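Local coordinates for coiled-coil and C2 domain-containing protein 1-like (Drosophila melanogaster, PDB 6EI6) that binds phosphatidylinositol monophosphates and regulates the ESCRT-III core component shrub in endosomal sorting, probably by preventing its inappropriate polymerisation, at residues 46-51 with 259-264; 57-62 with 222-227; 106-111 with 253-258. One frame throughout, in Å; residues are numbered along the deposited sequence.

Contact 1 (46-51 with 259-264)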
loop_
_atom_site.group_PDB
_atom_site.type_symbol
_atom_site.label_atom_id
_atom_site.label_comp_id
_atom_site.label_asym_id
_atom_site.label_seq_id
_atom_site.Cartn_x
_atom_site.Cartn_y
_atom_site.Cartn_z
ATOM N N LEU A 46 13.731 -2.655 16.172
ATOM C CA LEU A 46 14.628 -2.318 15.074
ATOM C C LEU A 46 14.059 -2.807 13.747
ATOM O O LEU A 46 14.121 -2.092 12.739
ATOM C CB LEU A 46 16.021 -2.914 15.331
ATOM C CG LEU A 46 16.831 -2.275 16.472
ATOM C CD1 LEU A 46 18.039 -3.152 16.888
ATOM C CD2 LEU A 46 17.289 -0.861 16.101
ATOM N N ALA A 47 13.477 -4.015 13.737
ATOM C CA ALA A 47 12.812 -4.510 12.534
ATOM C C ALA A 47 11.676 -3.585 12.101
ATOM O O ALA A 47 11.521 -3.316 10.901
ATOM C CB ALA A 47 12.296 -5.943 12.746
ATOM N N LYS A 48 10.884 -3.062 13.055
ATOM C CA LYS A 48 9.839 -2.098 12.687
ATOM C C LYS A 48 10.441 -0.824 12.128
ATOM O O LYS A 48 9.896 -0.228 11.191
ATOM C CB LYS A 48 8.958 -1.739 13.878
ATOM C CG LYS A 48 7.901 -2.746 14.246
ATOM C CD LYS A 48 7.120 -2.279 15.482
ATOM C CE LYS A 48 6.220 -3.392 15.988
ATOM N NZ LYS A 48 6.950 -4.705 16.102
ATOM N N GLN A 49 11.559 -0.381 12.701
ATOM C CA GLN A 49 12.225 0.815 12.198
ATOM C C GLN A 49 12.753 0.577 10.790
ATOM O O GLN A 49 12.621 1.442 9.910
ATOM C CB GLN A 49 13.365 1.216 13.148
ATOM C CG GLN A 49 12.894 1.913 14.419
ATOM C CD GLN A 49 14.000 2.129 15.485
ATOM O OE1 GLN A 49 13.682 2.292 16.663
ATOM N NE2 GLN A 49 15.283 2.121 15.074
ATOM N N LEU A 50 13.379 -0.585 10.575
ATOM C CA LEU A 50 13.826 -0.965 9.236
ATOM C C LEU A 50 12.679 -0.884 8.227
ATOM O O LEU A 50 12.814 -0.259 7.168
ATOM C CB LEU A 50 14.404 -2.373 9.268
ATOM C CG LEU A 50 15.090 -2.794 7.997
ATOM C CD1 LEU A 50 16.204 -1.802 7.685
ATOM C CD2 LEU A 50 15.605 -4.227 8.166
ATOM N N MET A 51 11.538 -1.496 8.559
ATOM C CA MET A 51 10.380 -1.442 7.679
ATOM C C MET A 51 10.006 -0.013 7.330
ATOM O O MET A 51 9.686 0.283 6.170
ATOM C CB MET A 51 9.180 -2.139 8.319
ATOM C CG MET A 51 8.004 -2.317 7.357
ATOM S SD MET A 51 8.388 -3.512 6.032
ATOM C CE MET A 51 8.549 -4.996 6.993
ATOM N N GLU A 259 4.200 7.874 14.009
ATOM C CA GLU A 259 4.928 9.023 14.525
ATOM C C GLU A 259 5.488 8.742 15.911
ATOM O O GLU A 259 6.592 9.175 16.236
ATOM C CB GLU A 259 4.024 10.247 14.551
ATOM C CG GLU A 259 3.900 10.925 13.203
ATOM C CD GLU A 259 2.732 11.908 13.146
ATOM O OE1 GLU A 259 1.828 11.832 14.024
ATOM O OE2 GLU A 259 2.721 12.756 12.216
ATOM N N HIS A 260 4.755 8.004 16.741
ATOM C CA HIS A 260 5.291 7.688 18.056
ATOM C C HIS A 260 6.598 6.921 17.930
ATOM O O HIS A 260 7.569 7.231 18.630
ATOM C CB HIS A 260 4.258 6.927 18.889
ATOM C CG HIS A 260 3.003 7.718 19.145
ATOM N ND1 HIS A 260 2.963 9.099 19.079
ATOM C CD2 HIS A 260 1.739 7.324 19.457
ATOM C CE1 HIS A 260 1.733 9.521 19.328
ATOM N NE2 HIS A 260 0.970 8.465 19.559
ATOM N N ILE A 261 6.665 5.961 16.994
ATOM C CA ILE A 261 7.905 5.219 16.775
ATOM C C ILE A 261 9.034 6.160 16.377
ATOM O O ILE A 261 10.179 6.014 16.819
ATOM C CB ILE A 261 7.688 4.131 15.713
ATOM C CG1 ILE A 261 6.655 3.125 16.228
ATOM C CG2 ILE A 261 9.040 3.477 15.294
ATOM C CD1 ILE A 261 6.623 1.887 15.438
ATOM N N THR A 262 8.742 7.125 15.523
ATOM C CA THR A 262 9.820 7.993 15.083
ATOM C C THR A 262 10.326 8.911 16.212
ATOM O O THR A 262 11.443 9.431 16.124
ATOM C CB THR A 262 9.357 8.767 13.848
ATOM O OG1 THR A 262 10.507 9.139 13.104
ATOM C CG2 THR A 262 8.571 10.000 14.212
ATOM N N GLU A 263 9.555 9.074 17.288
ATOM C CA GLU A 263 9.962 9.902 18.406
ATOM C C GLU A 263 10.807 9.160 19.415
ATOM O O GLU A 263 11.435 9.799 20.263
ATOM C CB GLU A 263 8.742 10.479 19.107
ATOM C CG GLU A 263 8.139 11.631 18.347
ATOM C CD GLU A 263 6.670 11.769 18.648
ATOM O OE1 GLU A 263 6.263 11.268 19.736
ATOM O OE2 GLU A 263 5.933 12.355 17.801
ATOM N N LYS A 264 10.826 7.839 19.355
ATOM C CA LYS A 264 11.707 7.038 20.180
ATOM C C LYS A 264 12.456 6.048 19.291
ATOM O O LYS A 264 12.276 4.838 19.346
ATOM C CB LYS A 264 10.934 6.339 21.286
ATOM C CG LYS A 264 9.790 7.153 21.814
ATOM C CD LYS A 264 9.327 6.654 23.181
ATOM C CE LYS A 264 8.070 5.783 23.052
ATOM N NZ LYS A 264 7.661 5.211 24.375
#
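Ile-261 points its side chain at helix 34-62 and meets two consecutive residues there. Its CD1 reaches the aliphatic part of Lys-48, 4.2 Å from CD of that residue. The two side chains cross at about a right angle. CG2 of Ile-261 lies 4.3 Å from CG of Gln-49. With CG1 anti to the carbonyl carbon (chi1 -63°), CG1 carries CD1 to the lysine while CG2 serves the glutamine. Gln-45 and Met-52 of the same helix also touch Ile-261. The ammonium of Lys-48 turns away at the last bond, toward a long, weak ion pair with Glu-44.

This is a light helix-on-helix contact. The long helix 34-62 belongs to a helical hairpin with helix 66-91, on which Leu-46 and Leu-50 pack. Helix 255-263 follows the last strand of the C2 sandwich.

Thr-262 bonds through OG1 to the carbonyl O of Arg-104. At Lys-264 the helix has given way to a loop. O of Lys-264 lies 4.0 Å from OE1 of Gln-49; both are acceptors, so they do not bond. OE1 is held by the backbone N-H of Leu-266, in strand 265-268, and by NE2 of Gln-45.

Contact 2 (57-62 with 222-227). With SO4 (sulfate ion), chain E.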
loop_
_atom_site.group_PDB
_atom_site.type_symbol
_atom_site.label_atom_id
_atom_site.label_comp_id
_atom_site.label_asym_id
_atom_site.label_seq_id
_atom_site.Cartn_x
_atom_site.Cartn_y
_atom_site.Cartn_z
ATOM N N ARG A 57 11.579 5.109 1.924
ATOM C CA ARG A 57 12.460 5.074 0.761
ATOM C C ARG A 57 11.672 4.790 -0.507
ATOM O O ARG A 57 11.857 5.455 -1.536
ATOM C CB ARG A 57 13.548 4.014 0.952
ATOM C CG ARG A 57 14.414 3.795 -0.249
ATOM C CD ARG A 57 15.181 2.496 -0.109
ATOM N NE ARG A 57 14.268 1.356 -0.219
ATOM C CZ ARG A 57 14.545 0.113 0.165
ATOM N NH1 ARG A 57 15.721 -0.185 0.711
ATOM N NH2 ARG A 57 13.625 -0.828 0.023
ATOM N N ASP A 58 10.763 3.814 -0.437
ATOM C CA ASP A 58 10.028 3.403 -1.623
ATOM C C ASP A 58 9.041 4.474 -2.048
ATOM O O ASP A 58 8.853 4.712 -3.249
ATOM C CB ASP A 58 9.328 2.072 -1.360
ATOM C CG ASP A 58 10.296 0.913 -1.359
ATOM O OD1 ASP A 58 11.459 1.118 -1.791
ATOM O OD2 ASP A 58 9.907 -0.192 -0.920
ATOM N N HIS A 59 8.426 5.157 -1.084
ATOM C CA HIS A 59 7.579 6.286 -1.448
ATOM C C HIS A 59 8.371 7.357 -2.191
ATOM O O HIS A 59 7.902 7.889 -3.202
ATOM C CB HIS A 59 6.921 6.890 -0.216
ATOM C CG HIS A 59 6.196 8.161 -0.506
ATOM N ND1 HIS A 59 4.910 8.184 -1.001
ATOM C CD2 HIS A 59 6.588 9.454 -0.407
ATOM C CE1 HIS A 59 4.530 9.439 -1.170
ATOM N NE2 HIS A 59 5.532 10.228 -0.827
ATOM N N HIS A 60 9.575 7.687 -1.706
ATOM C CA HIS A 60 10.371 8.714 -2.373
ATOM C C HIS A 60 10.837 8.256 -3.750
ATOM O O HIS A 60 10.924 9.075 -4.673
ATOM C CB HIS A 60 11.560 9.113 -1.495
ATOM C CG HIS A 60 11.158 9.915 -0.301
ATOM N ND1 HIS A 60 10.376 11.047 -0.397
ATOM C CD2 HIS A 60 11.387 9.728 1.018
ATOM C CE1 HIS A 60 10.153 11.533 0.811
ATOM N NE2 HIS A 60 10.748 10.747 1.689
ATOM N N LYS A 61 11.120 6.956 -3.910
ATOM C CA LYS A 61 11.498 6.425 -5.218
ATOM C C LYS A 61 10.361 6.569 -6.216
ATOM O O LYS A 61 10.550 7.080 -7.328
ATOM C CB LYS A 61 11.902 4.965 -5.091
ATOM C CG LYS A 61 11.979 4.267 -6.422
ATOM C CD LYS A 61 12.846 3.041 -6.341
ATOM C CE LYS A 61 12.097 1.805 -6.800
ATOM N NZ LYS A 61 13.031 0.698 -7.182
ATOM N N ALA A 62 9.163 6.140 -5.824
ATOM C CA ALA A 62 7.999 6.264 -6.689
ATOM C C ALA A 62 7.698 7.705 -7.069
ATOM O O ALA A 62 7.019 7.936 -8.075
ATOM C CB ALA A 62 6.772 5.661 -6.020
ATOM N N THR A 222 -0.180 1.495 6.886
ATOM C CA THR A 222 1.176 1.948 7.139
ATOM C C THR A 222 1.867 2.526 5.923
ATOM O O THR A 222 2.961 3.072 6.077
ATOM C CB THR A 222 2.044 0.810 7.691
ATOM O OG1 THR A 222 2.198 -0.200 6.694
ATOM C CG2 THR A 222 1.408 0.212 8.923
ATOM N N LYS A 223 1.281 2.412 4.729
ATOM C CA LYS A 223 1.819 3.027 3.526
ATOM C C LYS A 223 0.824 4.034 2.970
ATOM O O LYS A 223 -0.361 4.066 3.333
ATOM C CB LYS A 223 2.158 1.995 2.456
ATOM C CG LYS A 223 3.425 1.244 2.753
ATOM C CD LYS A 223 3.875 0.438 1.556
ATOM C CE LYS A 223 3.962 -1.008 1.905
ATOM N NZ LYS A 223 2.683 -1.379 2.568
ATOM N N CYS A 224 1.313 4.883 2.087
ATOM C CA CYS A 224 0.464 5.960 1.631
ATOM C C CYS A 224 0.039 5.787 0.182
ATOM O O CYS A 224 -0.707 6.635 -0.337
ATOM C CB CYS A 224 1.164 7.302 1.844
ATOM S SG CYS A 224 2.791 7.249 1.201
ATOM N N GLU A 225 0.480 4.714 -0.479
ATOM C CA GLU A 225 -0.112 4.347 -1.750
ATOM C C GLU A 225 0.085 2.865 -2.019
ATOM O O GLU A 225 1.057 2.250 -1.566
ATOM C CB GLU A 225 0.443 5.183 -2.908
ATOM C CG GLU A 225 1.882 4.972 -3.250
ATOM C CD GLU A 225 2.803 5.940 -2.515
ATOM O OE1 GLU A 225 2.464 7.146 -2.391
ATOM O OE2 GLU A 225 3.861 5.479 -2.036
ATOM N N ILE A 226 -0.875 2.297 -2.750
ATOM C CA ILE A 226 -0.760 0.983 -3.378
ATOM C C ILE A 226 -0.611 1.206 -4.877
ATOM O O ILE A 226 -1.320 2.033 -5.460
ATOM C CB ILE A 226 -1.981 0.110 -3.063
ATOM C CG1 ILE A 226 -2.084 -0.130 -1.560
ATOM C CG2 ILE A 226 -1.927 -1.199 -3.846
ATOM C CD1 ILE A 226 -3.447 -0.642 -1.099
ATOM N N HIS A 227 0.340 0.519 -5.496
ATOM C CA HIS A 227 0.503 0.609 -6.944
ATOM C C HIS A 227 1.035 -0.722 -7.462
ATOM O O HIS A 227 2.192 -1.075 -7.229
ATOM C CB HIS A 227 1.423 1.755 -7.329
ATOM C CG HIS A 227 1.784 1.772 -8.782
ATOM N ND1 HIS A 227 2.957 2.324 -9.253
ATOM C CD2 HIS A 227 1.132 1.290 -9.870
ATOM C CE1 HIS A 227 3.008 2.191 -10.569
ATOM N NE2 HIS A 227 1.914 1.564 -10.966
HETATM S S SO4 E . 15.647 -4.193 0.328
HETATM O O1 SO4 E . 16.599 -3.230 0.897
HETATM O O2 SO4 E . 15.570 -5.367 1.209
HETATM O O3 SO4 E . 14.314 -3.584 0.170
HETATM O O4 SO4 E . 16.145 -4.624 -0.983
#
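His-59 and Glu-225 join the helical hairpin to the C2 beta-sandwich. His-59 lies near the end of helix 34-62, and Glu-225 begins strand 225-233, an edge strand of one four-stranded sheet. The pair is a forked His-carboxylate hydrogen bond. ND1 of His-59 gives its N-H to both OE1 and OE2 of Glu-225, at 3.0 Å and 3.1 Å. The bond to OE2 is the straighter, at 157°. Each oxygen uses its syn lone pair, and the ring and carboxylate planes are only 16° apart. The carboxylate lies nearly in the plane of the ring, at its edge. His-59 CG lies anti to N (chi1 172°), carrying the ring toward the strand.

The packing is tight here. SG of Cys-224 sits 3.9 Å from the centroid of the His-59 ring, in an oblique sulfur-aromatic contact. Asn-112 also bonds to OE1 of Glu-225, while Cys-111 touches both His-59 and Cys-224. A leucine in place of the histidine would probably leave OE2 of Glu-225 without its N-H donor and the carboxylate freer to turn.

The other side is looser and more exposed. Exposed Asp-58 makes no contact with 222-227. Its OD1 takes a salt bridge from NE of Arg-57, which approaches from above the carboxylate plane. NH1 of Arg-57 also has a salt bridge to Glu-73 of helix 66-91. A sulfate, probably from the crystallisation liquor, meets the edge of the same guanidinium. NH1 of Arg-57 bonds to sulfate O1 at 3.2 Å, and NH2 of Arg-57 to sulfate O3 at 2.8 Å.

Contact 3 (106-111 with 253-258)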
loop_
_atom_site.group_PDB
_atom_site.type_symbol
_atom_site.label_atom_id
_atom_site.label_comp_id
_atom_site.label_asym_id
_atom_site.label_seq_id
_atom_site.Cartn_x
_atom_site.Cartn_y
_atom_site.Cartn_z
ATOM N N PHE A 106 10.700 11.589 9.978
ATOM C CA PHE A 106 9.964 11.191 8.791
ATOM C C PHE A 106 8.894 12.243 8.613
ATOM O O PHE A 106 8.458 12.875 9.586
ATOM C CB PHE A 106 9.326 9.810 8.927
ATOM C CG PHE A 106 10.321 8.676 9.026
ATOM C CD1 PHE A 106 11.323 8.684 9.987
ATOM C CD2 PHE A 106 10.244 7.594 8.161
ATOM C CE1 PHE A 106 12.238 7.637 10.078
ATOM C CE2 PHE A 106 11.163 6.537 8.245
ATOM C CZ PHE A 106 12.155 6.565 9.205
ATOM N N ASN A 107 8.493 12.479 7.381
ATOM C CA ASN A 107 7.478 13.515 7.282
ATOM C C ASN A 107 6.149 12.872 6.931
ATOM O O ASN A 107 5.557 13.195 5.898
ATOM C CB ASN A 107 7.881 14.574 6.265
ATOM C CG ASN A 107 7.085 15.843 6.412
ATOM O OD1 ASN A 107 6.370 16.038 7.398
ATOM N ND2 ASN A 107 7.188 16.710 5.426
ATOM N N ILE A 108 5.688 11.958 7.794
ATOM C CA ILE A 108 4.646 11.009 7.399
ATOM C C ILE A 108 3.360 11.738 7.039
ATOM O O ILE A 108 2.647 11.343 6.104
ATOM C CB ILE A 108 4.412 9.962 8.508
ATOM C CG1 ILE A 108 5.681 9.143 8.724
ATOM C CG2 ILE A 108 3.230 9.037 8.155
ATOM C CD1 ILE A 108 5.879 8.742 10.163
ATOM N N VAL A 109 3.057 12.829 7.749
ATOM C CA VAL A 109 1.812 13.559 7.532
ATOM C C VAL A 109 1.759 14.269 6.177
ATOM O O VAL A 109 0.676 14.701 5.762
ATOM C CB VAL A 109 1.620 14.476 8.769
ATOM C CG1 VAL A 109 0.822 15.739 8.478
ATOM C CG2 VAL A 109 0.942 13.693 9.900
ATOM N N HIS A 110 2.871 14.317 5.427
ATOM C CA HIS A 110 2.989 15.151 4.228
ATOM C C HIS A 110 3.503 14.390 3.004
ATOM O O HIS A 110 4.147 14.991 2.139
ATOM C CB HIS A 110 3.913 16.351 4.485
ATOM C CG HIS A 110 3.327 17.398 5.381
ATOM N ND1 HIS A 110 2.030 17.342 5.855
ATOM C CD2 HIS A 110 3.864 18.527 5.898
ATOM C CE1 HIS A 110 1.790 18.395 6.613
ATOM N NE2 HIS A 110 2.889 19.126 6.660
ATOM N N CYS A 111 3.278 13.083 2.890
ATOM C CA CYS A 111 3.580 12.409 1.624
ATOM C C CYS A 111 2.279 12.297 0.850
ATOM O O CYS A 111 1.231 12.051 1.438
ATOM C CB CYS A 111 4.242 11.036 1.822
ATOM S SG CYS A 111 3.422 9.762 2.811
ATOM N N ILE A 253 -3.352 5.370 7.433
ATOM C CA ILE A 253 -4.374 5.367 8.474
ATOM C C ILE A 253 -3.725 5.440 9.853
ATOM O O ILE A 253 -4.140 6.221 10.717
ATOM C CB ILE A 253 -5.275 4.120 8.341
ATOM C CG1 ILE A 253 -5.834 3.991 6.922
ATOM C CG2 ILE A 253 -6.414 4.179 9.335
ATOM C CD1 ILE A 253 -6.419 5.250 6.393
ATOM N N LEU A 254 -2.710 4.612 10.085
ATOM C CA LEU A 254 -2.013 4.562 11.370
ATOM C C LEU A 254 -0.807 5.490 11.411
ATOM O O LEU A 254 0.269 5.113 11.898
ATOM C CB LEU A 254 -1.601 3.126 11.672
ATOM C CG LEU A 254 -2.711 2.091 11.517
ATOM C CD1 LEU A 254 -2.160 0.672 11.782
ATOM C CD2 LEU A 254 -3.863 2.458 12.444
ATOM N N THR A 255 -0.962 6.701 10.876
ATOM C CA THR A 255 0.095 7.695 10.942
ATOM C C THR A 255 0.437 8.040 12.387
ATOM O O THR A 255 1.610 8.238 12.724
ATOM C CB THR A 255 -0.326 8.943 10.174
ATOM O OG1 THR A 255 -0.105 8.745 8.767
ATOM C CG2 THR A 255 0.459 10.164 10.658
ATOM N N LYS A 256 -0.568 8.070 13.261
ATOM C CA LYS A 256 -0.354 8.564 14.615
ATOM C C LYS A 256 0.632 7.685 15.358
ATOM O O LYS A 256 1.601 8.188 15.945
ATOM C CB LYS A 256 -1.675 8.646 15.374
ATOM C CG LYS A 256 -1.547 9.233 16.766
ATOM C CD LYS A 256 -2.913 9.446 17.431
ATOM C CE LYS A 256 -2.776 10.285 18.715
ATOM N NZ LYS A 256 -3.826 11.360 18.870
ATOM N N GLN A 257 0.416 6.362 15.332
ATOM C CA GLN A 257 1.344 5.473 16.014
ATOM C C GLN A 257 2.662 5.298 15.270
ATOM O O GLN A 257 3.667 4.962 15.900
ATOM C CB GLN A 257 0.713 4.109 16.282
ATOM C CG GLN A 257 0.114 3.397 15.127
ATOM C CD GLN A 257 -0.849 2.316 15.609
ATOM O OE1 GLN A 257 -2.065 2.531 15.635
ATOM N NE2 GLN A 257 -0.306 1.153 16.021
ATOM N N MET A 258 2.696 5.540 13.962
ATOM C CA MET A 258 3.984 5.565 13.274
ATOM C C MET A 258 4.830 6.726 13.768
ATOM O O MET A 258 6.046 6.592 13.935
ATOM C CB MET A 258 3.782 5.644 11.757
ATOM C CG MET A 258 3.308 4.308 11.124
ATOM S SD MET A 258 2.777 4.436 9.400
ATOM C CE MET A 258 4.326 4.906 8.610
#
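Three apolar touches bring Ile-108 and Val-109 against the start of helix 255-263. CG2 of Ile-108 lies alongside Thr-255, 3.9 Å from the methyl CG2 of that threonine, and the two side chains run past each other in opposite directions. The other branch of Ile-108 goes one turn further along the helix: its CD1 rests 4.1 Å from CB of Met-258. Val-109 adds a methyl pair, with its CG2 3.6 Å from CG2 of Thr-255. These two side chains cross at about a right angle. Ile-108 is buried, and Met-52 of helix 34-62 and Pro-252 also pack on it.

The polar groups do not bond across the contact. Thr-255 has OG1 beside its own backbone N (chi1 -81°). That leaves its methyl to meet Ile-108 and Val-109, while the hydroxyl bonds back to the carbonyl of Pro-252. CG2 of Ile-108 makes a van der Waals touch with OG1 of Thr-255, at 3.4 Å. Asn-251 makes a weak bond to the same OG1. On the loop, His-110 bonds through ND1 to the carbonyl O of its neighbour Val-109 at 3.0 Å. The donor stands well above that carbonyl plane.

Backbone bonds shape each side. N of His-110 bonds to O of Asn-107 at 2.9 Å and closes a tight turn over the short 3-10 segment 108-109. N of Met-258 bonds to O of Leu-254, the N-cap residue, in the first turn of the helix.

The contact joins the two connections at one end of the C2 sandwich. One is the loop leading into strand 119-128. The other is the helix that follows strand 241-249, the last strand of this antiparallel beta-sandwich.

How the contacts relate
Along the chain the segments come in the order 46-51, 57-62, 106-111, 222-227, 253-258, 259-264. Contacts 2 and 3 are both nested inside the loop closed by contact 1, and they cross each other. Contacts 1 and 2 share helix 34-62, with centres about 17 Å apart and nearest atoms about 6 Å apart. Contacts 1 and 3 share helix 255-263, with centres about 11 Å apart, and they touch where Glu-259 meets Val-109. Contact 3 also touches contact 2, about 12 Å away between centres, where Cys-111 lies beside His-59. Together the three contacts tie the helical hairpin of 34-62 and 66-91 to the C2 domain and to the segments that enter and leave it.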